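Side-chain contacts in putative O-acetylhomoserine (Thiol)-lyase (Campylobacter jejuni, PDB 4OC9), which probably uses pyridoxal 5'-phosphate to transfer the aminocarboxypropyl group of O-acetylhomoserine to a sulfur nucleophile, as in O-acetylhomoserine sulfhydrylases: residues D[222-225]-D[226-229]; D[230-233]-D[234-237]; D[348-351]-D[352-356]. All blocks are in the same frame, centred on the assembly; numbering follows the deposited sequence.

Contact 1 of 3, residues D[222-225]-D[226-229]; sequences RKDL and NDLL
Arg222 and Leu228 meet where a type II beta turn, Arg222 to Leu225, leads from strand 217-221 of the large mixed sheet into the short helix 225-229. The arginine leaves its backbone with CG lodged between N and the carbonyl carbon (chi1 65°) and then runs straight from CG to NE, which carries the guanidinium back alongside the turn, one face over Leu225 CA. NE forms a salt bridge with Asp198. NH1 donates to Lys223 O at 3.0 Å, in the carbonyl plane but tilted out of the arginine's own plane, and NH2 reaches Leu228 CB at 3.8 Å, the two side chains crossing at about a right angle. Leu225 itself points into the protein, its CD1 4.0 Å from Leu228 CD2 and its CG near Leu229 CD1, and it packs against Phe258 of helix 257-270. Its carbonyl oxygen takes the helical bond from Leu229 N at 3.2 Å and a weak one from Leu228 N. On the exposed side, Asp224 O accepts from Asp227 N. The carboxylates of these two aspartates lie side by side, their planes 5° apart, a proximity of like charges probably eased by a water that donates to Asp224 OD1 and, at 2.6 Å, to Asp227 OD1.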
loop_
_atom_site.group_PDB
_atom_site.type_symbol
_atom_site.label_atom_id
_atom_site.label_comp_id
_atom_site.label_asym_id
_atom_site.label_seq_id
_atom_site.Cartn_x
_atom_site.Cartn_y
_atom_site.Cartn_z
ATOM N N ARG D 222 -26.083 5.534 16.721
ATOM C CA ARG D 222 -26.145 5.363 18.172
ATOM C C ARG D 222 -26.793 4.069 18.558
ATOM O O ARG D 222 -27.396 3.359 17.735
ATOM C CB ARG D 222 -27.019 6.430 18.822
ATOM C CG ARG D 222 -28.515 6.399 18.457
ATOM C CD ARG D 222 -29.321 7.385 19.321
ATOM N NE ARG D 222 -30.752 7.532 18.974
ATOM C CZ ARG D 222 -31.756 6.816 19.476
ATOM N NH1 ARG D 222 -31.546 5.815 20.338
ATOM N NH2 ARG D 222 -32.990 7.078 19.088
ATOM N N LYS D 223 -26.693 3.770 19.832
ATOM C CA LYS D 223 -27.316 2.568 20.344
ATOM C C LYS D 223 -28.814 2.797 20.374
ATOM O O LYS D 223 -29.257 3.898 20.639
ATOM C CB LYS D 223 -26.834 2.295 21.766
ATOM C CG LYS D 223 -25.358 1.974 21.818
ATOM C CD LYS D 223 -24.859 1.745 23.216
ATOM C CE LYS D 223 -23.403 1.370 23.139
ATOM N NZ LYS D 223 -22.838 1.036 24.466
ATOM N N ASP D 224 -29.573 1.758 20.068
ATOM C CA ASP D 224 -31.031 1.796 20.080
ATOM C C ASP D 224 -31.676 2.689 19.043
ATOM O O ASP D 224 -32.849 3.035 19.176
ATOM C CB ASP D 224 -31.522 2.151 21.479
ATOM C CG ASP D 224 -31.042 1.142 22.543
ATOM O OD1 ASP D 224 -31.075 -0.081 22.279
ATOM O OD2 ASP D 224 -30.692 1.576 23.665
ATOM N N LEU D 225 -30.965 3.013 17.966
ATOM C CA LEU D 225 -31.568 3.839 16.917
ATOM C C LEU D 225 -32.836 3.168 16.286
ATOM O O LEU D 225 -33.697 3.859 15.702
ATOM C CB LEU D 225 -30.556 4.151 15.825
ATOM C CG LEU D 225 -31.042 5.020 14.656
ATOM C CD1 LEU D 225 -31.595 6.336 15.163
ATOM C CD2 LEU D 225 -29.905 5.263 13.689
ATOM N N ASN D 226 -32.916 1.829 16.330
ATOM C CA ASN D 226 -34.079 1.102 15.793
ATOM C C ASN D 226 -35.361 1.628 16.422
ATOM O O ASN D 226 -36.390 1.781 15.727
ATOM C CB ASN D 226 -33.972 -0.400 16.056
ATOM C CG ASN D 226 -32.919 -1.086 15.207
ATOM O OD1 ASN D 226 -32.474 -0.562 14.184
ATOM N ND2 ASN D 226 -32.605 -2.302 15.567
ATOM N N ASP D 227 -35.300 1.920 17.727
ATOM C CA ASP D 227 -36.463 2.467 18.469
ATOM C C ASP D 227 -37.084 3.642 17.721
ATOM O O ASP D 227 -38.292 3.782 17.654
ATOM C CB ASP D 227 -36.052 2.926 19.878
ATOM C CG ASP D 227 -35.521 1.799 20.738
ATOM O OD1 ASP D 227 -35.545 0.640 20.291
ATOM O OD2 ASP D 227 -35.062 2.055 21.872
ATOM N N LEU D 228 -36.247 4.499 17.156
ATOM C CA LEU D 228 -36.711 5.682 16.408
ATOM C C LEU D 228 -37.134 5.409 14.968
ATOM O O LEU D 228 -37.981 6.118 14.416
ATOM C CB LEU D 228 -35.593 6.740 16.398
ATOM C CG LEU D 228 -35.829 8.058 15.647
ATOM C CD1 LEU D 228 -37.065 8.795 16.164
ATOM C CD2 LEU D 228 -34.615 8.961 15.767
ATOM N N LEU D 229 -36.526 4.410 14.331
ATOM C CA LEU D 229 -36.850 4.077 12.933
ATOM C C LEU D 229 -37.994 3.096 12.785
ATOM O O LEU D 229 -38.827 3.239 11.884
ATOM C CB LEU D 229 -35.613 3.557 12.191
ATOM C CG LEU D 229 -34.480 4.566 11.980
ATOM C CD1 LEU D 229 -33.262 3.903 11.361
ATOM C CD2 LEU D 229 -34.947 5.735 11.112
HETATM O O HOH W 1 -33.552 -1.001 20.678
#

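Contact 2 of 3, residues D[230-233]-D[234-237]; sequences KNND and RYKA
A type I beta turn from Asn232 to Tyr235, reinforced by an Asx turn at its first residue, reverses the chain shortly after helix 225-229. The turn is closed by Tyr235 N, which donates to Asn232 O over 2.9 Å with an N-H...O angle of 157°. The asparagine side chain supplies the second bond: with CG trans to the backbone N (chi1 178°), the amide folds alongside the turn and OD1 accepts from Arg234 N at 2.8 Å. Asn232 OD1 also lies 3.1 Å from Arg234 CB, so the amide is fitted closely against the start of the arginine side chain. Its other end, ND2, is bonded to Leu228 O, in the last turn of the preceding helix, and passes the edge of the Tyr235 ring, 3.8 Å from CD2. With both ends of the amide held, its rotation is fixed. Arg234 and Tyr235 join the turn to the starts of strands 146-152 and 177-181 and the loops before them: the bent arginine places NH1 on the carbonyl oxygens of Thr146 and Asp143 and NH2 on that of His174, and the phenol OH bonds with Lys147 O and Val177 N. Arg234 CG covers part of one face of the tyrosine ring. On the exposed side, the Lys236 chain, extended beyond CG, brings CE to 3.4 Å from Asp233 O.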
loop_
_atom_site.group_PDB
_atom_site.type_symbol
_atom_site.label_atom_id
_atom_site.label_comp_id
_atom_site.label_asym_id
_atom_site.label_seq_id
_atom_site.Cartn_x
_atom_site.Cartn_y
_atom_site.Cartn_z
ATOM N N LYS D 230 -38.013 2.078 13.634
ATOM C CA LYS D 230 -39.075 1.086 13.577
ATOM C C LYS D 230 -40.415 1.676 14.010
ATOM O O LYS D 230 -40.487 2.414 14.982
ATOM C CB LYS D 230 -38.733 -0.148 14.429
ATOM C CG LYS D 230 -37.646 -1.039 13.857
ATOM C CD LYS D 230 -37.400 -2.203 14.788
ATOM C CE LYS D 230 -36.394 -3.172 14.215
ATOM N NZ LYS D 230 -36.019 -4.279 15.133
ATOM N N ASN D 231 -41.466 1.323 13.282
ATOM C CA ASN D 231 -42.827 1.789 13.571
ATOM C C ASN D 231 -42.927 3.299 13.640
ATOM O O ASN D 231 -43.593 3.838 14.501
ATOM C CB ASN D 231 -43.328 1.182 14.880
ATOM C CG ASN D 231 -43.330 -0.330 14.850
ATOM O OD1 ASN D 231 -43.508 -0.951 13.798
ATOM N ND2 ASN D 231 -43.179 -0.935 16.019
ATOM N N ASN D 232 -42.271 3.967 12.708
ATOM C CA ASN D 232 -42.296 5.408 12.649
ATOM C C ASN D 232 -42.735 5.736 11.232
ATOM O O ASN D 232 -42.031 5.450 10.261
ATOM C CB ASN D 232 -40.924 5.978 13.021
ATOM C CG ASN D 232 -40.859 7.495 12.938
ATOM O OD1 ASN D 232 -41.642 8.133 12.252
ATOM N ND2 ASN D 232 -39.864 8.064 13.584
ATOM N N ASP D 233 -43.933 6.303 11.134
ATOM C CA ASP D 233 -44.554 6.683 9.864
ATOM C C ASP D 233 -43.701 7.620 9.018
ATOM O O ASP D 233 -43.924 7.775 7.817
ATOM C CB ASP D 233 -45.893 7.396 10.122
ATOM C CG ASP D 233 -46.931 6.512 10.799
ATOM O OD1 ASP D 233 -46.686 5.290 10.967
ATOM O OD2 ASP D 233 -48.010 7.061 11.144
ATOM N N ARG D 234 -42.755 8.289 9.652
ATOM C CA ARG D 234 -41.904 9.209 8.927
ATOM C C ARG D 234 -40.853 8.444 8.081
ATOM O O ARG D 234 -40.370 8.975 7.074
ATOM C CB ARG D 234 -41.230 10.148 9.916
ATOM C CG ARG D 234 -40.458 11.261 9.255
ATOM C CD ARG D 234 -39.786 12.164 10.275
ATOM N NE ARG D 234 -40.718 12.856 11.174
ATOM C CZ ARG D 234 -41.320 14.021 10.906
ATOM N NH1 ARG D 234 -41.166 14.644 9.736
ATOM N NH2 ARG D 234 -42.118 14.556 11.813
ATOM N N TYR D 235 -40.560 7.189 8.450
ATOM C CA TYR D 235 -39.577 6.393 7.724
ATOM C C TYR D 235 -40.119 5.064 7.196
ATOM O O TYR D 235 -39.863 3.987 7.753
ATOM C CB TYR D 235 -38.330 6.170 8.588
ATOM C CG TYR D 235 -37.736 7.470 9.030
ATOM C CD1 TYR D 235 -37.038 8.279 8.129
ATOM C CD2 TYR D 235 -37.865 7.913 10.350
ATOM C CE1 TYR D 235 -36.498 9.484 8.519
ATOM C CE2 TYR D 235 -37.344 9.124 10.744
ATOM C CZ TYR D 235 -36.660 9.908 9.822
ATOM O OH TYR D 235 -36.104 11.119 10.213
ATOM N N LYS D 236 -40.830 5.134 6.078
ATOM C CA LYS D 236 -41.399 3.916 5.472
ATOM C C LYS D 236 -40.391 2.931 4.872
ATOM O O LYS D 236 -40.625 1.725 4.926
ATOM C CB LYS D 236 -42.569 4.250 4.559
ATOM C CG LYS D 236 -43.706 4.749 5.435
ATOM C CD LYS D 236 -44.939 5.219 4.721
ATOM C CE LYS D 236 -45.857 5.825 5.776
ATOM N NZ LYS D 236 -47.045 6.532 5.232
ATOM N N ALA D 237 -39.239 3.422 4.410
ATOM C CA ALA D 237 -38.219 2.536 3.843
ATOM C C ALA D 237 -37.790 1.491 4.875
ATOM O O ALA D 237 -37.418 0.380 4.521
ATOM C CB ALA D 237 -37.033 3.339 3.378
#

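Contact 3 of 3, residues D[348-351]-D[352-356]; sequences KDYE and HARRI
This is a helix N-terminus contact: the chain coming out of strand 342-346, in the smaller mixed sheet, enters helix 350-359 through an N-cap at Asp349. The cap aspartate has its CG between the backbone N and carbonyl carbon (chi1 57°), which turns OD1 back onto the first turn, where it accepts from His352 N at 2.9 Å, met nearly along its C-O axis. Its backbone oxygen takes the first helical bond, from Ala353 N. OD1 is gripped a second time by a water, which in turn accepts from Arg355 NH2; the guanidinium of Arg355 also forms a salt bridge through NE with the terminal carboxylate of Ser424. The His352 imidazole is held on several sides. ND1 receives the nearly straight bond from Lys348 N (3.2 Å, 171°), and NE2 is bonded to Ile422 O of helix 411-422. Lys348 bends at chi3 to lay CE over the ring centre, 3.7 Å from the centroid and 9° off the normal, a CH-pi contact; Ile356 CD1 packs on the opposite face. On another side of the helix, Tyr350 OH approaches Arg354 CD at 3.5 Å, near the edge of the guanidinium, while the tyrosine ring makes a cation-pi contact with Lys399. Arg354 extends to the subunit boundary and packs on Leu38 of the second subunit. Another water donates to Glu351 O and OE1 and accepts from Arg354 NH2 at 3.0 Å.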
loop_
_atom_site.group_PDB
_atom_site.type_symbol
_atom_site.label_atom_id
_atom_site.label_comp_id
_atom_site.label_asym_id
_atom_site.label_seq_id
_atom_site.Cartn_x
_atom_site.Cartn_y
_atom_site.Cartn_z
ATOM N N LYS D 348 -6.587 42.763 7.372
ATOM C CA LYS D 348 -6.994 44.175 7.221
ATOM C C LYS D 348 -8.010 44.302 6.102
ATOM O O LYS D 348 -9.029 44.957 6.262
ATOM C CB LYS D 348 -5.789 45.101 6.983
ATOM C CG LYS D 348 -4.822 45.149 8.187
ATOM C CD LYS D 348 -3.595 46.047 8.014
ATOM C CE LYS D 348 -2.681 45.601 6.885
ATOM N NZ LYS D 348 -1.429 46.402 6.804
ATOM N N ASP D 349 -7.728 43.621 4.992
ATOM C CA ASP D 349 -8.584 43.617 3.809
ATOM C C ASP D 349 -8.168 42.499 2.847
ATOM O O ASP D 349 -7.239 41.726 3.127
ATOM C CB ASP D 349 -8.500 44.982 3.131
ATOM C CG ASP D 349 -7.090 45.356 2.769
ATOM O OD1 ASP D 349 -6.225 44.453 2.659
ATOM O OD2 ASP D 349 -6.835 46.568 2.606
ATOM N N TYR D 350 -8.874 42.407 1.727
ATOM C CA TYR D 350 -8.599 41.409 0.715
ATOM C C TYR D 350 -7.123 41.361 0.309
ATOM O O TYR D 350 -6.509 40.288 0.297
ATOM C CB TYR D 350 -9.518 41.603 -0.521
ATOM C CG TYR D 350 -9.137 40.664 -1.629
ATOM C CD1 TYR D 350 -9.505 39.331 -1.580
ATOM C CD2 TYR D 350 -8.335 41.090 -2.682
ATOM C CE1 TYR D 350 -9.076 38.432 -2.540
ATOM C CE2 TYR D 350 -7.922 40.209 -3.671
ATOM C CZ TYR D 350 -8.292 38.876 -3.599
ATOM O OH TYR D 350 -7.875 37.990 -4.579
ATOM N N GLU D 351 -6.530 42.504 -0.015
ATOM C CA GLU D 351 -5.115 42.530 -0.427
ATOM C C GLU D 351 -4.159 42.012 0.630
ATOM O O GLU D 351 -3.140 41.406 0.303
ATOM C CB GLU D 351 -4.700 43.924 -0.907
ATOM C CG GLU D 351 -5.349 44.377 -2.230
ATOM C CD GLU D 351 -4.869 43.586 -3.464
ATOM O OE1 GLU D 351 -3.735 43.066 -3.455
ATOM O OE2 GLU D 351 -5.605 43.548 -4.479
ATOM N N HIS D 352 -4.497 42.234 1.899
ATOM C CA HIS D 352 -3.661 41.784 3.007
ATOM C C HIS D 352 -3.796 40.273 3.170
ATOM O O HIS D 352 -2.802 39.572 3.315
ATOM C CB HIS D 352 -3.984 42.575 4.277
ATOM C CG HIS D 352 -3.098 42.257 5.455
ATOM N ND1 HIS D 352 -3.591 41.893 6.693
ATOM C CD2 HIS D 352 -1.748 42.168 5.555
ATOM C CE1 HIS D 352 -2.589 41.686 7.528
ATOM N NE2 HIS D 352 -1.457 41.823 6.856
ATOM N N ALA D 353 -5.019 39.777 3.059
ATOM C CA ALA D 353 -5.293 38.331 3.163
ATOM C C ALA D 353 -4.543 37.521 2.097
ATOM O O ALA D 353 -4.076 36.409 2.330
ATOM C CB ALA D 353 -6.768 38.071 3.026
ATOM N N ARG D 354 -4.409 38.130 0.929
ATOM C CA ARG D 354 -3.752 37.527 -0.185
ATOM C C ARG D 354 -2.223 37.563 0.051
ATOM O O ARG D 354 -1.520 36.579 -0.236
ATOM C CB ARG D 354 -4.164 38.322 -1.421
ATOM C CG ARG D 354 -4.083 37.688 -2.772
ATOM C CD ARG D 354 -4.504 38.702 -3.859
ATOM N NE ARG D 354 -3.804 38.253 -5.075
ATOM C CZ ARG D 354 -2.497 38.466 -5.337
ATOM N NH1 ARG D 354 -1.936 38.028 -6.474
ATOM N NH2 ARG D 354 -1.721 39.103 -4.457
ATOM N N ARG D 355 -1.670 38.667 0.559
ATOM C CA ARG D 355 -0.210 38.703 0.799
ATOM C C ARG D 355 0.185 37.646 1.797
ATOM O O ARG D 355 1.235 37.035 1.665
ATOM C CB ARG D 355 0.333 40.055 1.278
ATOM C CG ARG D 355 0.362 41.144 0.226
ATOM C CD ARG D 355 1.116 42.387 0.700
ATOM N NE ARG D 355 0.577 42.952 1.943
ATOM C CZ ARG D 355 -0.472 43.779 2.020
ATOM N NH1 ARG D 355 -1.163 44.107 0.938
ATOM N NH2 ARG D 355 -0.872 44.237 3.199
ATOM N N ILE D 356 -0.646 37.478 2.813
ATOM C CA ILE D 356 -0.409 36.497 3.845
ATOM C C ILE D 356 -0.341 35.116 3.226
ATOM O O ILE D 356 0.623 34.389 3.458
ATOM C CB ILE D 356 -1.496 36.549 4.932
ATOM C CG1 ILE D 356 -1.398 37.863 5.721
ATOM C CG2 ILE D 356 -1.298 35.416 5.925
ATOM C CD1 ILE D 356 -2.515 38.077 6.704
HETATM O O HOH W 2 -3.763 45.373 2.631
HETATM O O HOH W 3 -2.132 41.042 -2.229
#

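In the fold
From the N terminus, the chain first builds most of the large sheet, then leaves its strand 217-221 through contact 1 into helix 225-229. Contact 2 follows at once, so the two are consecutive local turns; they touch through Leu229 CD2 and Tyr235 CD2, 3.7 Å apart. Together they tie the helix and its following loop to strand 177-181 and helix 257-270. Contact 3 comes later, after the long helix 276-309, and joins the smaller sheet to the C-terminal helix. Its centre lies about 49 Å from the centre of contact 1 and about 52 Å from that of contact 2, on the opposite side of the chain's centre. None of the three nests or crosses.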